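Local coordinates for multifunctional non-homologous end joining DNA repair protein LigD (Mycobacterium tuberculosis, PDB 2IRU) that probably repairs DNA double-strand breaks by non-homologous end joining together with Ku, the part described here being its manganese-dependent primase-like polymerase domain, at residues 110-118 and 238-248; 39-50 and 280-291. All blocks are in the same frame, centred on the assembly; numbering follows the deposited sequence.

Contact 1: 110-118 and 238-248; sequences ALEVHVPQW and KTTIAPYSLRG
Glu112 and His114 of strand 112-115 meet strand 240-241, an outer strand of a four-stranded antiparallel sheet in the primase-polymerase domain. His114 and Ile241 form a non-hydrogen-bonded pair, while Val115 and Thr240 form a hydrogen-bonded one, with Val115 N to Thr240 O at 2.8 Å. After strand 240-241 the chain makes a type II beta turn from Ala242 to Ser245, and the pairing continues with a serine side chain: Val113 N donates to Ser245 OG at 2.9 Å. That hydroxyl, trans to its own backbone N (chi1 -177°), donates in turn to Leu246 O.

The Glu112 side chain links strand and loop along its whole length. CB touches Ile241 CD1, and CG lies 3.3 Å from Leu246 O. From there the extended chain carries the carboxylate between two partners. OE2 takes a nearly straight bond from Gly248 N (2.9 Å, 172°) on its anti side and, from the opposite face of the carboxylate, a salt bridge from Arg247 NE. The guanidinium meets this oxygen in its own plane, although the two groups are turned 70° apart. OE1 accepts from His114 NE2 at 2.8 Å, close to the imidazole plane, which fixes the ring's rotation.

Ile241 CD1 covers one face of that ring in a CH-pi contact, offset toward the rim. By similarity His114, Thr239 and Arg247 bind the polymerase substrate, so Glu112 appears to be a second-shell residue orienting two of them; Arg247 NH1 is held separately by Ser175 O. At the other end of the imidazole a water lies 2.7 Å from His114 ND1 and donates to Thr239 O.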
# COMPACT_ATOMS: atom_id res chain seq x y z
N ALA A 110 11.61 -8.81 -3.34
CA ALA A 110 10.87 -7.52 -3.29
C ALA A 110 9.87 -7.65 -2.14
O ALA A 110 8.66 -7.98 -2.35
CB ALA A 110 10.17 -7.21 -4.64
N LEU A 111 10.37 -7.47 -0.90
CA LEU A 111 9.50 -7.63 0.28
C LEU A 111 8.34 -6.68 0.18
O LEU A 111 7.21 -7.03 0.56
CB LEU A 111 10.30 -7.37 1.59
CG LEU A 111 11.55 -8.25 1.73
CD1 LEU A 111 12.23 -7.93 3.08
CD2 LEU A 111 11.19 -9.78 1.56
N GLU A 112 8.61 -5.49 -0.35
CA GLU A 112 7.57 -4.43 -0.44
C GLU A 112 7.09 -4.19 -1.86
O GLU A 112 7.90 -4.08 -2.80
CB GLU A 112 8.09 -3.14 0.15
CG GLU A 112 8.35 -3.29 1.66
CD GLU A 112 8.64 -1.98 2.38
OE1 GLU A 112 8.81 -0.95 1.71
OE2 GLU A 112 8.77 -2.01 3.64
N VAL A 113 5.77 -4.13 -1.99
CA VAL A 113 5.11 -3.64 -3.23
C VAL A 113 4.41 -2.31 -2.90
O VAL A 113 3.63 -2.26 -1.95
CB VAL A 113 4.10 -4.68 -3.75
CG1 VAL A 113 3.37 -4.20 -5.02
CG2 VAL A 113 4.82 -6.01 -3.97
N HIS A 114 4.70 -1.27 -3.68
CA HIS A 114 4.09 0.05 -3.49
C HIS A 114 3.33 0.41 -4.76
O HIS A 114 3.83 0.14 -5.87
CB HIS A 114 5.19 1.10 -3.28
CG HIS A 114 6.01 0.88 -2.04
ND1 HIS A 114 6.03 1.79 -1.00
CD2 HIS A 114 6.86 -0.12 -1.69
CE1 HIS A 114 6.85 1.35 -0.06
NE2 HIS A 114 7.39 0.21 -0.46
N VAL A 115 2.13 0.97 -4.61
CA VAL A 115 1.34 1.37 -5.80
C VAL A 115 0.69 2.76 -5.57
O VAL A 115 0.42 3.17 -4.40
CB VAL A 115 0.20 0.34 -6.13
CG1 VAL A 115 0.80 -1.02 -6.63
CG2 VAL A 115 -0.76 0.14 -4.92
N PRO A 116 0.43 3.50 -6.67
CA PRO A 116 -0.32 4.76 -6.52
C PRO A 116 -1.82 4.51 -6.51
O PRO A 116 -2.24 3.35 -6.60
CB PRO A 116 0.11 5.55 -7.77
CG PRO A 116 0.23 4.41 -8.87
CD PRO A 116 0.85 3.23 -8.06
N GLN A 117 -2.62 5.58 -6.39
CA GLN A 117 -4.07 5.47 -6.19
C GLN A 117 -4.85 5.56 -7.50
O GLN A 117 -6.08 5.59 -7.49
CB GLN A 117 -4.56 6.54 -5.17
CG GLN A 117 -3.69 6.58 -3.91
CD GLN A 117 -3.44 5.17 -3.32
OE1 GLN A 117 -4.41 4.41 -3.07
NE2 GLN A 117 -2.15 4.80 -3.13
N TRP A 118 -4.10 5.63 -8.59
CA TRP A 118 -4.65 5.59 -9.95
C TRP A 118 -4.34 4.28 -10.66
O TRP A 118 -3.39 3.57 -10.29
CB TRP A 118 -4.19 6.80 -10.78
CG TRP A 118 -2.69 6.93 -10.88
CD1 TRP A 118 -1.89 7.73 -10.09
CD2 TRP A 118 -1.82 6.31 -11.84
NE1 TRP A 118 -0.58 7.64 -10.50
CE2 TRP A 118 -0.51 6.78 -11.58
CE3 TRP A 118 -2.01 5.40 -12.91
CZ2 TRP A 118 0.61 6.37 -12.32
CZ3 TRP A 118 -0.90 4.99 -13.65
CH2 TRP A 118 0.40 5.46 -13.33
N LYS A 238 3.33 9.96 -6.52
CA LYS A 238 3.63 9.25 -5.26
C LYS A 238 3.06 7.84 -5.21
O LYS A 238 2.07 7.53 -5.86
CB LYS A 238 3.13 10.04 -4.07
CG LYS A 238 4.00 11.26 -3.80
CD LYS A 238 3.40 12.08 -2.69
CE LYS A 238 4.33 13.19 -2.21
NZ LYS A 238 5.14 13.73 -3.33
N THR A 239 3.66 6.99 -4.39
CA THR A 239 3.25 5.59 -4.36
C THR A 239 3.18 5.22 -2.86
O THR A 239 3.85 5.85 -2.04
CB THR A 239 4.23 4.75 -5.20
OG1 THR A 239 3.77 3.39 -5.32
CG2 THR A 239 5.63 4.78 -4.55
N THR A 240 2.32 4.27 -2.52
CA THR A 240 2.01 3.91 -1.13
C THR A 240 2.03 2.39 -1.02
O THR A 240 1.57 1.67 -1.94
CB THR A 240 0.60 4.47 -0.74
OG1 THR A 240 0.66 5.92 -0.81
CG2 THR A 240 0.18 4.00 0.62
N ILE A 241 2.66 1.91 0.06
CA ILE A 241 2.71 0.47 0.37
C ILE A 241 1.35 -0.20 0.10
O ILE A 241 0.29 0.27 0.59
CB ILE A 241 3.16 0.22 1.82
CG1 ILE A 241 3.47 -1.27 2.06
CG2 ILE A 241 2.11 0.74 2.88
CD1 ILE A 241 4.85 -1.70 1.43
N ALA A 242 1.39 -1.29 -0.64
CA ALA A 242 0.14 -1.95 -1.01
C ALA A 242 -0.47 -2.76 0.11
O ALA A 242 0.25 -3.43 0.84
CB ALA A 242 0.37 -2.82 -2.19
N PRO A 243 -1.82 -2.74 0.22
CA PRO A 243 -2.42 -3.64 1.20
C PRO A 243 -1.91 -5.09 0.99
O PRO A 243 -1.76 -5.54 -0.18
CB PRO A 243 -3.91 -3.56 0.90
CG PRO A 243 -4.10 -2.15 0.33
CD PRO A 243 -2.83 -1.93 -0.49
N TYR A 244 -1.68 -5.77 2.10
CA TYR A 244 -1.11 -7.14 2.14
C TYR A 244 0.39 -7.26 1.83
O TYR A 244 0.97 -8.34 2.00
CB TYR A 244 -1.89 -8.10 1.25
CG TYR A 244 -3.34 -8.21 1.66
CD1 TYR A 244 -3.70 -9.01 2.75
CD2 TYR A 244 -4.35 -7.55 0.93
CE1 TYR A 244 -5.04 -9.15 3.14
CE2 TYR A 244 -5.71 -7.68 1.31
CZ TYR A 244 -6.03 -8.48 2.42
OH TYR A 244 -7.31 -8.64 2.83
N SER A 245 1.02 -6.16 1.42
CA SER A 245 2.50 -6.21 1.27
C SER A 245 3.17 -6.47 2.60
O SER A 245 2.76 -5.92 3.65
CB SER A 245 3.05 -4.89 0.71
OG SER A 245 4.47 -4.97 0.50
N LEU A 246 4.24 -7.26 2.56
CA LEU A 246 5.16 -7.37 3.69
C LEU A 246 5.87 -6.02 3.82
O LEU A 246 5.88 -5.21 2.85
CB LEU A 246 6.23 -8.46 3.41
CG LEU A 246 5.74 -9.90 3.49
CD1 LEU A 246 6.73 -10.86 2.88
CD2 LEU A 246 5.53 -10.30 4.93
N ARG A 247 6.49 -5.84 4.98
CA ARG A 247 7.37 -4.71 5.23
C ARG A 247 8.78 -5.19 5.47
O ARG A 247 9.02 -6.23 6.14
CB ARG A 247 6.89 -3.92 6.46
CG ARG A 247 5.45 -3.39 6.39
CD ARG A 247 5.16 -2.62 5.09
NE ARG A 247 6.12 -1.57 4.82
CZ ARG A 247 5.93 -0.28 5.11
NH1 ARG A 247 4.79 0.12 5.66
NH2 ARG A 247 6.86 0.61 4.79
N GLY A 248 9.74 -4.41 4.98
CA GLY A 248 11.16 -4.74 5.18
C GLY A 248 11.61 -4.11 6.48
O GLY A 248 12.21 -3.03 6.51
O HOH W 1 9.24 1.32 2.91
O HOH W 2 10.47 -0.74 5.21
O HOH W 3 5.74 4.45 -0.71
O HOH W 4 -1.65 1.99 -2.15
O HOH W 5 0.07 6.73 -3.50

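Contact 2: 39-50 and 280-291; sequences VAEVMLGHIAGR and IARDGDLLERLD
The imidazole of His46, near the end of helix 29-47, has Leu287 CD1 over the centre of one face in a CH-pi contact and an aspartate oxygen at either nitrogen, both in the ring plane. Within the primase-polymerase domain it joins this helix to the loop that follows helix 273-283. ND1 donates to the anti lone pair of Asp291 OD2 at 2.6 Å; NE2 donates to the syn lone pair of Asp285 OD2 at 2.7 Å. With both nitrogens donating to carboxylates, the ring is fixed in rotation and is probably protonated. The carboxylates are themselves twisted out of its plane, Asp285 by 72° and Asp291 by 53°.

Asp285 reaches the histidine with CG trans to its backbone N (chi1 179°), while its OD1 accepts from Leu287 N in an Asx turn and so ties the ring's partner to the residue covering its face. Asp291 OD2 also forms a salt bridge with Arg136, and its OD1 meets Arg50 NH2 at 3.0 Å; Arg50 NH2 is bound by Thr135 as well.

Toward helix 273-283 the contact turns apolar. Val42 and Ile280 reach toward each other tip to tip, whereas Val42 CG1 packs on Asp285 CB. Ile280 CD1 lies 3.6 Å from Val42 CG2 and, more tightly, 3.4 Å from Val39 CG1.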
# COMPACT_ATOMS: atom_id res chain seq x y z
N VAL A 39 -1.78 -14.93 -0.13
CA VAL A 39 -2.53 -13.65 -0.19
C VAL A 39 -2.90 -13.21 -1.61
O VAL A 39 -3.63 -12.21 -1.76
CB VAL A 39 -1.84 -12.46 0.59
CG1 VAL A 39 -1.61 -12.81 2.08
CG2 VAL A 39 -0.58 -11.94 -0.13
N ALA A 40 -2.43 -13.93 -2.64
CA ALA A 40 -2.64 -13.46 -4.01
C ALA A 40 -4.10 -13.08 -4.29
O ALA A 40 -4.38 -12.01 -4.84
CB ALA A 40 -2.14 -14.50 -5.07
N GLU A 41 -5.03 -13.98 -3.93
CA GLU A 41 -6.43 -13.80 -4.31
C GLU A 41 -6.95 -12.48 -3.78
O GLU A 41 -7.63 -11.74 -4.52
CB GLU A 41 -7.29 -14.94 -3.79
CG GLU A 41 -8.77 -14.90 -4.28
CD GLU A 41 -9.69 -15.88 -3.52
OE1 GLU A 41 -9.17 -16.78 -2.80
OE2 GLU A 41 -10.94 -15.78 -3.69
N VAL A 42 -6.65 -12.20 -2.51
CA VAL A 42 -7.16 -10.96 -1.87
C VAL A 42 -6.31 -9.74 -2.20
O VAL A 42 -6.84 -8.60 -2.23
CB VAL A 42 -7.34 -11.11 -0.33
CG1 VAL A 42 -8.32 -12.23 -0.02
CG2 VAL A 42 -5.98 -11.33 0.41
N MET A 43 -5.01 -9.96 -2.45
CA MET A 43 -4.10 -8.85 -2.74
C MET A 43 -4.26 -8.28 -4.16
O MET A 43 -4.15 -7.06 -4.37
CB MET A 43 -2.63 -9.25 -2.51
CG MET A 43 -1.69 -8.07 -2.55
SD MET A 43 -0.00 -8.56 -2.18
CE MET A 43 0.85 -6.96 -2.27
N LEU A 44 -4.51 -9.14 -5.13
CA LEU A 44 -4.41 -8.72 -6.54
C LEU A 44 -5.37 -7.58 -6.93
O LEU A 44 -4.96 -6.65 -7.65
CB LEU A 44 -4.52 -9.91 -7.47
CG LEU A 44 -3.26 -10.77 -7.47
CD1 LEU A 44 -3.65 -12.01 -8.25
CD2 LEU A 44 -2.08 -10.07 -8.08
N GLY A 45 -6.59 -7.60 -6.37
CA GLY A 45 -7.63 -6.64 -6.76
C GLY A 45 -7.20 -5.21 -6.43
O GLY A 45 -7.63 -4.25 -7.07
N HIS A 46 -6.35 -5.08 -5.42
CA HIS A 46 -5.93 -3.74 -4.95
C HIS A 46 -4.65 -3.18 -5.56
O HIS A 46 -4.30 -1.99 -5.33
CB HIS A 46 -5.89 -3.70 -3.41
CG HIS A 46 -7.04 -4.43 -2.80
ND1 HIS A 46 -8.34 -3.98 -2.89
CD2 HIS A 46 -7.09 -5.60 -2.14
CE1 HIS A 46 -9.14 -4.86 -2.31
NE2 HIS A 46 -8.40 -5.86 -1.85
N ILE A 47 -3.97 -4.04 -6.35
CA ILE A 47 -2.81 -3.65 -7.12
C ILE A 47 -3.00 -3.79 -8.64
O ILE A 47 -2.21 -3.25 -9.40
CB ILE A 47 -1.52 -4.34 -6.63
CG1 ILE A 47 -1.60 -5.85 -6.85
CG2 ILE A 47 -1.37 -4.10 -5.11
CD1 ILE A 47 -0.28 -6.62 -6.39
N ALA A 48 -4.08 -4.47 -9.05
CA ALA A 48 -4.43 -4.57 -10.49
C ALA A 48 -4.44 -3.19 -11.15
O ALA A 48 -4.97 -2.21 -10.59
CB ALA A 48 -5.80 -5.21 -10.65
N GLY A 49 -3.90 -3.13 -12.36
CA GLY A 49 -3.94 -1.91 -13.15
C GLY A 49 -2.99 -0.81 -12.68
O GLY A 49 -2.96 0.27 -13.27
N ARG A 50 -2.21 -1.08 -11.62
CA ARG A 50 -1.35 -0.04 -11.05
C ARG A 50 0.13 -0.33 -11.33
O ARG A 50 0.53 -1.51 -11.29
CB ARG A 50 -1.55 0.03 -9.54
CG ARG A 50 -3.01 0.30 -9.21
CD ARG A 50 -3.30 0.42 -7.69
NE ARG A 50 -4.75 0.30 -7.57
CZ ARG A 50 -5.63 1.31 -7.68
NH1 ARG A 50 -5.21 2.59 -7.78
NH2 ARG A 50 -6.93 1.05 -7.64
N ILE A 280 -7.30 -14.04 6.70
CA ILE A 280 -7.89 -14.22 5.37
C ILE A 280 -8.76 -15.49 5.32
O ILE A 280 -9.88 -15.45 4.79
CB ILE A 280 -6.84 -14.25 4.25
CG1 ILE A 280 -6.13 -12.88 4.15
CG2 ILE A 280 -7.50 -14.74 2.93
CD1 ILE A 280 -4.79 -12.92 3.36
N ALA A 281 -8.25 -16.57 5.90
CA ALA A 281 -8.99 -17.84 5.95
C ALA A 281 -10.32 -17.72 6.69
O ALA A 281 -11.30 -18.36 6.32
CB ALA A 281 -8.13 -18.93 6.57
N ARG A 282 -10.34 -16.88 7.72
CA ARG A 282 -11.50 -16.74 8.60
C ARG A 282 -12.53 -15.74 8.06
O ARG A 282 -13.74 -16.01 8.04
CB ARG A 282 -11.03 -16.32 9.98
CG ARG A 282 -12.15 -16.29 11.03
CD ARG A 282 -11.61 -15.86 12.39
NE ARG A 282 -11.22 -14.45 12.39
CZ ARG A 282 -10.02 -14.00 12.75
NH1 ARG A 282 -9.08 -14.85 13.18
NH2 ARG A 282 -9.76 -12.69 12.71
N ASP A 283 -12.03 -14.59 7.61
CA ASP A 283 -12.91 -13.46 7.28
C ASP A 283 -12.89 -13.04 5.81
O ASP A 283 -13.67 -12.14 5.41
CB ASP A 283 -12.53 -12.24 8.15
CG ASP A 283 -12.57 -12.54 9.65
OD1 ASP A 283 -13.55 -13.15 10.11
OD2 ASP A 283 -11.62 -12.15 10.35
N GLY A 284 -12.02 -13.65 5.02
CA GLY A 284 -11.77 -13.20 3.65
C GLY A 284 -11.16 -11.80 3.63
O GLY A 284 -10.46 -11.42 4.58
N ASP A 285 -11.41 -11.05 2.54
CA ASP A 285 -10.78 -9.75 2.34
C ASP A 285 -11.66 -8.62 2.93
O ASP A 285 -12.77 -8.37 2.44
CB ASP A 285 -10.51 -9.55 0.84
CG ASP A 285 -9.87 -8.20 0.50
OD1 ASP A 285 -9.27 -7.54 1.37
OD2 ASP A 285 -9.92 -7.83 -0.70
N LEU A 286 -11.15 -7.94 3.96
CA LEU A 286 -11.87 -6.81 4.55
C LEU A 286 -11.95 -5.61 3.58
O LEU A 286 -12.83 -4.73 3.73
CB LEU A 286 -11.26 -6.39 5.90
CG LEU A 286 -11.25 -7.44 7.02
CD1 LEU A 286 -10.60 -6.85 8.28
CD2 LEU A 286 -12.66 -7.96 7.34
N LEU A 287 -11.07 -5.60 2.58
CA LEU A 287 -11.06 -4.57 1.53
C LEU A 287 -11.85 -5.00 0.25
O LEU A 287 -11.72 -4.36 -0.80
CB LEU A 287 -9.59 -4.27 1.12
CG LEU A 287 -8.66 -3.64 2.15
CD1 LEU A 287 -7.33 -3.31 1.49
CD2 LEU A 287 -9.31 -2.38 2.74
N GLU A 288 -12.64 -6.06 0.34
CA GLU A 288 -13.39 -6.54 -0.84
C GLU A 288 -14.02 -5.40 -1.66
O GLU A 288 -13.96 -5.38 -2.90
CB GLU A 288 -14.50 -7.49 -0.38
CG GLU A 288 -15.13 -8.32 -1.49
CD GLU A 288 -14.71 -9.77 -1.44
OE1 GLU A 288 -13.54 -10.08 -1.80
OE2 GLU A 288 -15.56 -10.60 -1.03
N ARG A 289 -14.62 -4.45 -0.95
CA ARG A 289 -15.41 -3.37 -1.57
C ARG A 289 -14.59 -2.19 -2.08
O ARG A 289 -15.13 -1.28 -2.73
CB ARG A 289 -16.44 -2.87 -0.57
CG ARG A 289 -17.54 -3.86 -0.22
CD ARG A 289 -18.31 -3.38 1.02
NE ARG A 289 -17.47 -3.38 2.23
CZ ARG A 289 -17.70 -2.64 3.32
NH1 ARG A 289 -18.75 -1.81 3.37
NH2 ARG A 289 -16.89 -2.73 4.36
N LEU A 290 -13.29 -2.17 -1.77
CA LEU A 290 -12.45 -1.03 -2.15
C LEU A 290 -12.21 -0.88 -3.66
O LEU A 290 -12.19 0.24 -4.18
CB LEU A 290 -11.10 -1.08 -1.45
CG LEU A 290 -10.05 -0.01 -1.80
CD1 LEU A 290 -10.54 1.37 -1.42
CD2 LEU A 290 -8.71 -0.37 -1.09
N ASP A 291 -12.00 -2.01 -4.34
CA ASP A 291 -11.63 -2.00 -5.76
C ASP A 291 -12.54 -2.86 -6.63
O ASP A 291 -13.74 -2.97 -6.38
CB ASP A 291 -10.17 -2.47 -5.92
CG ASP A 291 -9.16 -1.46 -5.35
OD1 ASP A 291 -8.98 -0.39 -5.98
OD2 ASP A 291 -8.54 -1.76 -4.30

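In the fold
Both contacts belong to the primase-polymerase domain, their centres about 13 Å apart. Along the chain the order is 39-50, 110-118, 238-248 and 280-291, so contact 1 is nested within the loop closed by contact 2. Contact 1 lies near the middle of the domain, at the edge of the four-stranded sheet; contact 2 fastens the C-terminal part of the modelled chain to helix 29-47. This helix also packs against the turn of 238-248 through Met43 and Ile47. Tyr244 OH to Asp285 OD1, at 2.7 Å, is a probable hydrogen bond joining the two contacts. Contact 2 thus joins helix 29-47 and the end of the modelled chain next to the segment that carries the probable substrate-binding residues Thr239 and Arg247.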